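Local coordinates for uncharacterized protein MTH_862 (Methanothermobacter thermautotrophicus, PDB 2R47) that is of unknown function but belongs to the DUF2124 family of conserved archaeal proteins and is seen as an assembly of two copies, at residues I29-P35 / D53-N59; F62-K67 / G78-N84. One frame throughout, in Å; residues are numbered along the deposited sequence.

Contact 1. Residues I29-P35 / D53-N59; sequences IGFAGVP and DNIFIPN
The Phe-31 ring meets strand 53-58 at its edge, where Ile-55 O lies in the ring plane, 3.6 Å from Phe-31 CD2. One face of this ring is lined by Ile-29 CG2 of its own strand. The Phe-56 ring carries Pro-58 N over one face and has Pro-35 N near its plane at an edge. Strands 28-33 and 53-58 are parallel neighbours in a mixed beta-sheet, with helix 40-48 between them in the chain, a beta-alpha-beta crossover. Phe-56 CZ comes within 3.5 Å of Gly-33 O, obliquely to the ring. CG of Phe-56 is anti to the backbone N (chi1 172°), which swings the ring along the sheet toward 29-33. Ala-42, Phe-45 and Ala-46 of the helix pack on the sheet face that bears Phe-31 and Phe-56. Six backbone hydrogen bonds join the segments, the straightest from Ile-57 N to Phe-31 O (174° at the hydrogen). On the other face, Ala-32 CB meets Ile-57 CB at 4.0 Å. Tyr-73 of the second subunit packs on Phe-56 and Pro-58. Beyond the strands, the side chains of Asn-59 and Pro-35 cross at about a right angle, with Asn-59 OD1 and ND2 both 3.6 Å from Pro-35 CD.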
ATOM      1  N   ILE A  29     -18.021   1.929  -0.623  1.00 17.63           N
ATOM      2  CA  ILE A  29     -17.170   0.872  -0.086  0.60 16.83           C
ATOM      3  C   ILE A  29     -16.524   1.334   1.213  1.00 15.65           C
ATOM      4  O   ILE A  29     -16.090   2.477   1.329  1.00 15.40           O
ATOM      5  CB  ILE A  29     -16.085   0.466  -1.095  0.60 17.00           C
ATOM      6  CG1 ILE A  29     -16.731  -0.019  -2.399  0.60 19.20           C
ATOM      7  CG2 ILE A  29     -15.179  -0.671  -0.510  0.60 16.37           C
ATOM      8  CD1 ILE A  29     -15.734  -0.290  -3.507  0.60 19.76           C
ATOM      9  N   GLY A  30     -16.468   0.433   2.179  1.00 14.00           N
ATOM     10  CA  GLY A  30     -15.846   0.685   3.477  1.00 13.74           C
ATOM     11  C   GLY A  30     -14.690  -0.279   3.559  1.00 14.32           C
ATOM     12  O   GLY A  30     -14.862  -1.438   3.230  1.00 15.19           O
ATOM     13  N   PHE A  31     -13.514   0.211   3.937  1.00 13.96           N
ATOM     14  CA  PHE A  31     -12.338  -0.678   4.164  1.00 13.70           C
ATOM     15  C   PHE A  31     -12.056  -0.620   5.649  1.00 14.42           C
ATOM     16  O   PHE A  31     -11.862   0.473   6.142  1.00 15.82           O
ATOM     17  CB  PHE A  31     -11.113  -0.133   3.405  1.00 13.01           C
ATOM     18  CG  PHE A  31     -11.281  -0.133   1.892  1.00 13.54           C
ATOM     19  CD1 PHE A  31     -10.835  -1.200   1.132  1.00 14.01           C
ATOM     20  CD2 PHE A  31     -11.836   0.984   1.237  1.00 15.32           C
ATOM     21  CE1 PHE A  31     -10.947  -1.195  -0.266  1.00 16.19           C
ATOM     22  CE2 PHE A  31     -11.966   0.999  -0.178  1.00 13.36           C
ATOM     23  CZ  PHE A  31     -11.522  -0.098  -0.915  1.00 14.69           C
ATOM     24  N   ALA A  32     -12.037  -1.775   6.329  1.00 14.41           N
ATOM     25  CA  ALA A  32     -11.783  -1.818   7.779  1.00 14.84           C
ATOM     26  C   ALA A  32     -10.458  -2.516   8.001  1.00 14.22           C
ATOM     27  O   ALA A  32     -10.239  -3.631   7.526  1.00 13.74           O
ATOM     28  CB  ALA A  32     -12.900  -2.568   8.489  1.00 14.86           C
ATOM     29  N   GLY A  33      -9.565  -1.866   8.722  1.00 15.12           N
ATOM     30  CA  GLY A  33      -8.293  -2.530   9.003  1.00 14.54           C
ATOM     31  C   GLY A  33      -7.501  -1.859  10.106  1.00 15.09           C
ATOM     32  O   GLY A  33      -7.871  -0.799  10.627  1.00 15.35           O
ATOM     33  N   VAL A  34      -6.376  -2.475  10.424  1.00 13.67           N
ATOM     34  CA  VAL A  34      -5.491  -1.929  11.447  1.00 14.91           C
ATOM     35  C   VAL A  34      -4.735  -0.694  10.935  1.00 14.62           C
ATOM     36  O   VAL A  34      -4.007  -0.765   9.947  1.00 15.11           O
ATOM     37  CB  VAL A  34      -4.497  -2.992  11.849  1.00 14.05           C
ATOM     38  CG1 VAL A  34      -3.577  -2.437  12.948  1.00 14.83           C
ATOM     39  CG2 VAL A  34      -5.257  -4.207  12.342  1.00 13.89           C
ATOM     40  N   PRO A  35      -4.889   0.450  11.624  1.00 15.85           N
ATOM     41  CA  PRO A  35      -4.136   1.647  11.260  1.00 15.37           C
ATOM     42  C   PRO A  35      -2.624   1.356  11.107  1.00 17.23           C
ATOM     43  O   PRO A  35      -2.033   0.646  11.922  1.00 16.87           O
ATOM     44  CB  PRO A  35      -4.374   2.550  12.483  1.00 17.39           C
ATOM     45  CG  PRO A  35      -5.776   2.170  12.922  1.00 15.99           C
ATOM     46  CD  PRO A  35      -5.758   0.681  12.796  1.00 14.55           C
ATOM     47  N   ASP A  53     -17.836   6.184  -3.507  1.00 18.82           N
ATOM     48  CA  ASP A  53     -17.700   6.945  -2.262  0.60 19.20           C
ATOM     49  C   ASP A  53     -17.124   5.957  -1.237  1.00 19.36           C
ATOM     50  O   ASP A  53     -17.763   4.970  -0.844  1.00 20.16           O
ATOM     51  CB  ASP A  53     -19.038   7.542  -1.776  0.60 20.61           C
ATOM     52  CG  ASP A  53     -19.334   8.947  -2.371  0.60 22.69           C
ATOM     53  OD1 ASP A  53     -18.500   9.531  -3.105  0.60 23.52           O
ATOM     54  OD2 ASP A  53     -20.428   9.487  -2.066  0.60 30.55           O
ATOM     55  N   ASN A  54     -15.876   6.213  -0.819  1.00 16.88           N
ATOM     56  CA  ASN A  54     -15.137   5.202  -0.043  1.00 16.58           C
ATOM     57  C   ASN A  54     -14.773   5.753   1.333  1.00 15.92           C
ATOM     58  O   ASN A  54     -14.489   6.973   1.492  1.00 16.26           O
ATOM     59  CB  ASN A  54     -13.833   4.894  -0.753  1.00 16.13           C
ATOM     60  CG  ASN A  54     -14.053   4.314  -2.170  1.00 16.92           C
ATOM     61  OD1 ASN A  54     -14.916   3.463  -2.344  1.00 20.47           O
ATOM     62  ND2 ASN A  54     -13.299   4.803  -3.145  1.00 15.96           N
ATOM     63  N   ILE A  55     -14.750   4.867   2.299  1.00 15.71           N
ATOM     64  CA  ILE A  55     -14.333   5.243   3.656  1.00 14.97           C
ATOM     65  C   ILE A  55     -13.362   4.219   4.260  1.00 14.07           C
ATOM     66  O   ILE A  55     -13.339   3.041   3.846  1.00 15.08           O
ATOM     67  CB  ILE A  55     -15.550   5.394   4.645  1.00 14.82           C
ATOM     68  CG1 ILE A  55     -16.227   4.037   4.896  1.00 16.47           C
ATOM     69  CG2 ILE A  55     -16.630   6.434   4.132  1.00 16.53           C
ATOM     70  CD1 ILE A  55     -17.451   4.121   5.925  1.00 18.31           C
ATOM     71  N   PHE A  56     -12.600   4.668   5.277  1.00 13.21           N
ATOM     72  CA  PHE A  56     -11.643   3.786   5.990  1.00 13.67           C
ATOM     73  C   PHE A  56     -12.129   3.706   7.426  1.00 13.33           C
ATOM     74  O   PHE A  56     -12.332   4.750   8.068  1.00 14.54           O
ATOM     75  CB  PHE A  56     -10.246   4.363   5.975  1.00 13.08           C
ATOM     76  CG  PHE A  56      -9.282   3.582   6.864  1.00 14.74           C
ATOM     77  CD1 PHE A  56      -8.990   2.243   6.545  1.00 14.96           C
ATOM     78  CD2 PHE A  56      -8.751   4.140   8.024  1.00 18.41           C
ATOM     79  CE1 PHE A  56      -8.155   1.471   7.349  1.00 14.49           C
ATOM     80  CE2 PHE A  56      -7.911   3.371   8.852  1.00 16.28           C
ATOM     81  CZ  PHE A  56      -7.626   2.045   8.521  1.00 13.06           C
ATOM     82  N   ILE A  57     -12.325   2.486   7.902  1.00 14.50           N
ATOM     83  CA  ILE A  57     -12.788   2.234   9.260  1.00 14.86           C
ATOM     84  C   ILE A  57     -11.580   1.706  10.023  1.00 16.02           C
ATOM     85  O   ILE A  57     -11.070   0.660   9.672  1.00 15.41           O
ATOM     86  CB  ILE A  57     -13.915   1.179   9.244  1.00 15.58           C
ATOM     87  CG1 ILE A  57     -15.151   1.696   8.479  1.00 15.82           C
ATOM     88  CG2 ILE A  57     -14.268   0.680  10.682  1.00 13.91           C
ATOM     89  CD1 ILE A  57     -15.999   0.528   7.975  1.00 15.14           C
ATOM     90  N   PRO A  58     -11.120   2.442  11.049  1.00 16.90           N
ATOM     91  CA  PRO A  58      -9.992   1.969  11.827  1.00 16.87           C
ATOM     92  C   PRO A  58     -10.406   0.861  12.805  1.00 17.84           C
ATOM     93  O   PRO A  58     -11.324   1.030  13.622  1.00 17.52           O
ATOM     94  CB  PRO A  58      -9.517   3.231  12.551  1.00 18.36           C
ATOM     95  CG  PRO A  58     -10.787   4.025  12.806  1.00 16.41           C
ATOM     96  CD  PRO A  58     -11.615   3.760  11.530  1.00 16.96           C
ATOM     97  N   ASN A  59      -9.704  -0.266  12.725  1.00 18.75           N
ATOM     98  CA  ASN A  59     -10.018  -1.446  13.526  1.00 18.36           C
ATOM     99  C   ASN A  59     -11.472  -1.820  13.314  1.00 19.30           C
ATOM    100  O   ASN A  59     -11.847  -2.085  12.205  1.00 18.19           O
ATOM    101  CB  ASN A  59      -9.644  -1.201  15.001  1.00 19.08           C
ATOM    102  CG  ASN A  59      -8.147  -1.019  15.179  1.00 17.95           C
ATOM    103  OD1 ASN A  59      -7.359  -1.863  14.756  1.00 18.92           O
ATOM    104  ND2 ASN A  59      -7.750   0.120  15.702  1.00 17.67           N
TER

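Contact 2. Residues F62-K67 / G78-N84; sequences FSKARK and GEISPGN
Lys-67, Ile-80 and Phe-62 carry much of the packing between 62-67 and 78-84, where the chain leaves a beta-hairpin and changes direction at Glu-79. The Lys-67 side chain is extended beyond CG and lies alongside Glu-79, both pointing the same way. Lys-67 CG touches Ser-81 CB at 3.6 Å. Lys-67 NZ makes a salt bridge to Glu-79 OE2, whose hydrogen bond is weak at 3.3 Å. The Lys-67 backbone is gripped twice: Lys-67 N donates to Glu-79 O, and Gly-78 N donates to Lys-67 O at 2.7 Å.

Ile-80 and Arg-66 form an antiparallel non-hydrogen-bonded pair whose side chains splay apart. With chi1 at -67° and chi2 at -75°, Ile-80 bends back toward 62-67. Its CD1 reaches Lys-64 O, and its CG1 lies over one face of the Arg-66 guanidinium. Arg-66 NH1 donates to Gly-78 O at 2.8 Å. The acceptor lies almost exactly in the guanidinium plane, which helps to fix the rotation of the group. Ser-81 N donates to Ala-65 O, from above the carbonyl plane.

Phe-62 takes Pro-82 CA over one ring face. Gly-83 O sits in plane at the edge, 3.4 Å from Phe-62 CE1. Pro-82 is the centre of an inverse gamma turn, and Gly-83 O also accepts a hydrogen bond from Arg-28.

Tyr-73 of the second subunit packs on Arg-66 and Ile-80, and its hydroxyl is hydrogen-bonded to Lys-64 O. Phe-62 rests on Leu-109 and Ala-113 of helix 103-113, while Ala-65 packs on Ile-55 and Ile-57 of strand 53-58.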
ATOM      1  N   PHE A  62     -16.509   1.903  13.636  1.00 21.18           N
ATOM      2  CA  PHE A  62     -17.274   2.577  12.593  1.00 21.16           C
ATOM      3  C   PHE A  62     -17.470   4.066  12.862  1.00 20.89           C
ATOM      4  O   PHE A  62     -17.440   4.885  11.954  1.00 19.49           O
ATOM      5  CB  PHE A  62     -18.595   1.828  12.505  1.00 22.59           C
ATOM      6  CG  PHE A  62     -19.486   2.255  11.420  1.00 25.20           C
ATOM      7  CD1 PHE A  62     -19.004   2.436  10.119  1.00 25.45           C
ATOM      8  CD2 PHE A  62     -20.865   2.411  11.674  1.00 26.29           C
ATOM      9  CE1 PHE A  62     -19.873   2.791   9.075  1.00 26.23           C
ATOM     10  CE2 PHE A  62     -21.746   2.775  10.630  1.00 28.37           C
ATOM     11  CZ  PHE A  62     -21.238   2.984   9.344  1.00 27.92           C
ATOM     12  N   SER A  63     -17.664   4.427  14.134  1.00 21.31           N
ATOM     13  CA  SER A  63     -17.846   5.825  14.512  1.00 21.37           C
ATOM     14  C   SER A  63     -16.649   6.711  14.182  1.00 20.96           C
ATOM     15  O   SER A  63     -16.831   7.930  14.018  1.00 20.71           O
ATOM     16  CB  SER A  63     -18.223   5.948  16.005  1.00 22.49           C
ATOM     17  OG  SER A  63     -17.075   5.767  16.842  1.00 24.15           O
ATOM     18  N   LYS A  64     -15.455   6.104  14.047  1.00 18.96           N
ATOM     19  CA  LYS A  64     -14.237   6.846  13.689  0.60 19.43           C
ATOM     20  C   LYS A  64     -13.899   6.755  12.180  1.00 18.58           C
ATOM     21  O   LYS A  64     -12.836   7.204  11.741  1.00 18.71           O
ATOM     22  CB  LYS A  64     -13.032   6.375  14.527  0.60 19.80           C
ATOM     23  CG  LYS A  64     -12.989   6.916  15.999  0.60 22.38           C
ATOM     24  CD  LYS A  64     -12.704   8.432  16.074  0.60 24.59           C
ATOM     25  CE  LYS A  64     -11.253   8.803  15.704  0.60 25.18           C
ATOM     26  NZ  LYS A  64     -11.132  10.136  14.996  0.60 24.09           N
ATOM     27  N   ALA A  65     -14.829   6.213  11.374  1.00 18.17           N
ATOM     28  CA  ALA A  65     -14.573   6.088   9.934  1.00 16.84           C
ATOM     29  C   ALA A  65     -14.372   7.458   9.307  1.00 16.80           C
ATOM     30  O   ALA A  65     -15.011   8.435   9.728  1.00 15.56           O
ATOM     31  CB  ALA A  65     -15.691   5.333   9.259  1.00 17.64           C
ATOM     32  N   ARG A  66     -13.456   7.533   8.336  1.00 16.06           N
ATOM     33  CA  ARG A  66     -13.179   8.777   7.616  0.60 16.61           C
ATOM     34  C   ARG A  66     -13.275   8.571   6.117  1.00 17.08           C
ATOM     35  O   ARG A  66     -12.949   7.465   5.586  1.00 17.27           O
ATOM     36  CB  ARG A  66     -11.783   9.337   7.983  0.60 16.80           C
ATOM     37  CG  ARG A  66     -11.744   9.916   9.399  0.60 17.02           C
ATOM     38  CD  ARG A  66     -10.488  10.714   9.658  0.60 16.21           C
ATOM     39  NE  ARG A  66     -10.587  11.412  10.938  0.60 17.02           N
ATOM     40  CZ  ARG A  66     -10.916  12.690  11.108  0.60 17.87           C
ATOM     41  NH1 ARG A  66     -11.182  13.487  10.074  0.60 15.14           N
ATOM     42  NH2 ARG A  66     -10.964  13.177  12.349  0.60 19.24           N
ATOM     43  N   LYS A  67     -13.691   9.626   5.411  1.00 17.37           N
ATOM     44  CA  LYS A  67     -13.688   9.552   3.951  1.00 18.53           C
ATOM     45  C   LYS A  67     -12.267   9.296   3.426  1.00 18.59           C
ATOM     46  O   LYS A  67     -11.300   9.850   3.937  1.00 18.58           O
ATOM     47  CB  LYS A  67     -14.222  10.854   3.331  1.00 18.40           C
ATOM     48  CG  LYS A  67     -15.647  11.156   3.784  1.00 20.82           C
ATOM     49  CD  LYS A  67     -16.267  12.354   3.050  1.00 21.35           C
ATOM     50  CE  LYS A  67     -17.615  12.681   3.715  1.00 27.48           C
ATOM     51  NZ  LYS A  67     -18.376  13.714   2.932  1.00 30.28           N
ATOM     52  N   GLY A  78     -10.191  12.077   4.971  1.00 21.70           N
ATOM     53  CA  GLY A  78     -10.961  13.303   4.999  1.00 22.75           C
ATOM     54  C   GLY A  78     -11.757  13.406   6.298  1.00 21.38           C
ATOM     55  O   GLY A  78     -11.281  12.988   7.353  1.00 21.43           O
ATOM     56  N   GLU A  79     -12.986  13.905   6.230  1.00 22.45           N
ATOM     57  CA  GLU A  79     -13.741  14.051   7.501  1.00 22.91           C
ATOM     58  C   GLU A  79     -14.337  12.745   8.003  1.00 23.27           C
ATOM     59  O   GLU A  79     -14.461  11.766   7.255  1.00 22.77           O
ATOM     60  CB  GLU A  79     -14.836  15.100   7.372  1.00 25.17           C
ATOM     61  CG  GLU A  79     -15.944  14.710   6.461  1.00 29.17           C
ATOM     62  CD  GLU A  79     -16.932  15.875   6.248  1.00 39.08           C
ATOM     63  OE1 GLU A  79     -16.735  16.963   6.864  1.00 44.75           O
ATOM     64  OE2 GLU A  79     -17.882  15.693   5.471  1.00 40.13           O
ATOM     65  N   ILE A  80     -14.710  12.730   9.273  1.00 22.39           N
ATOM     66  CA  ILE A  80     -15.431  11.593   9.859  1.00 22.98           C
ATOM     67  C   ILE A  80     -16.740  11.369   9.088  1.00 22.58           C
ATOM     68  O   ILE A  80     -17.460  12.328   8.767  1.00 22.32           O
ATOM     69  CB  ILE A  80     -15.751  11.851  11.385  1.00 23.76           C
ATOM     70  CG1 ILE A  80     -14.469  11.884  12.243  1.00 24.25           C
ATOM     71  CG2 ILE A  80     -16.767  10.836  11.922  1.00 23.60           C
ATOM     72  CD1 ILE A  80     -13.838  10.554  12.501  1.00 24.05           C
ATOM     73  N   SER A  81     -17.061  10.103   8.811  1.00 21.08           N
ATOM     74  CA  SER A  81     -18.144   9.755   7.902  1.00 21.86           C
ATOM     75  C   SER A  81     -18.645   8.341   8.162  1.00 21.21           C
ATOM     76  O   SER A  81     -18.299   7.433   7.428  1.00 20.46           O
ATOM     77  CB  SER A  81     -17.695   9.947   6.426  1.00 22.71           C
ATOM     78  OG  SER A  81     -18.783   9.759   5.515  1.00 24.26           O
ATOM     79  N   PRO A  82     -19.445   8.138   9.237  1.00 21.48           N
ATOM     80  CA  PRO A  82     -19.876   6.795   9.607  1.00 22.10           C
ATOM     81  C   PRO A  82     -21.156   6.419   8.823  1.00 22.87           C
ATOM     82  O   PRO A  82     -22.186   6.111   9.410  1.00 24.64           O
ATOM     83  CB  PRO A  82     -20.133   6.928  11.120  1.00 23.77           C
ATOM     84  CG  PRO A  82     -20.664   8.335  11.295  1.00 21.20           C
ATOM     85  CD  PRO A  82     -19.946   9.158  10.195  1.00 23.38           C
ATOM     86  N   GLY A  83     -21.089   6.497   7.514  1.00 22.27           N
ATOM     87  CA  GLY A  83     -22.193   6.040   6.678  1.00 23.66           C
ATOM     88  C   GLY A  83     -22.014   4.567   6.398  1.00 23.54           C
ATOM     89  O   GLY A  83     -20.901   4.086   6.145  1.00 22.40           O
ATOM     90  N   ASN A  84     -23.106   3.827   6.375  1.00 23.18           N
ATOM     91  CA  ASN A  84     -22.923   2.437   6.048  1.00 22.19           C
ATOM     92  C   ASN A  84     -22.613   2.268   4.555  1.00 19.56           C
ATOM     93  O   ASN A  84     -22.693   3.233   3.750  1.00 18.60           O
ATOM     94  CB  ASN A  84     -24.046   1.543   6.612  1.00 23.52           C
ATOM     95  CG  ASN A  84     -25.338   1.787   5.984  1.00 25.69           C
ATOM     96  OD1 ASN A  84     -26.360   1.257   6.443  1.00 29.38           O
ATOM     97  ND2 ASN A  84     -25.348   2.591   4.951  1.00 24.01           N
TER

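Contact 1 is buried near the middle of the sheet; contact 2 lies at the surface, and their centres are about 8 Å apart. They meet through strands 53-58 and 66-71, antiparallel neighbours in the same sheet, with a probable hydrogen bond from Phe-56 N to Arg-66 O. Contact 1 is regular parallel pairing with mostly apolar side chains. Contact 2 has fewer backbone bonds and adds an arginine-to-carbonyl bond and a lysine-glutamate pair. Packing also joins them: Ile-55 CD1 touches Gly-83 O at 3.5 Å. Both contacts touch the second subunit.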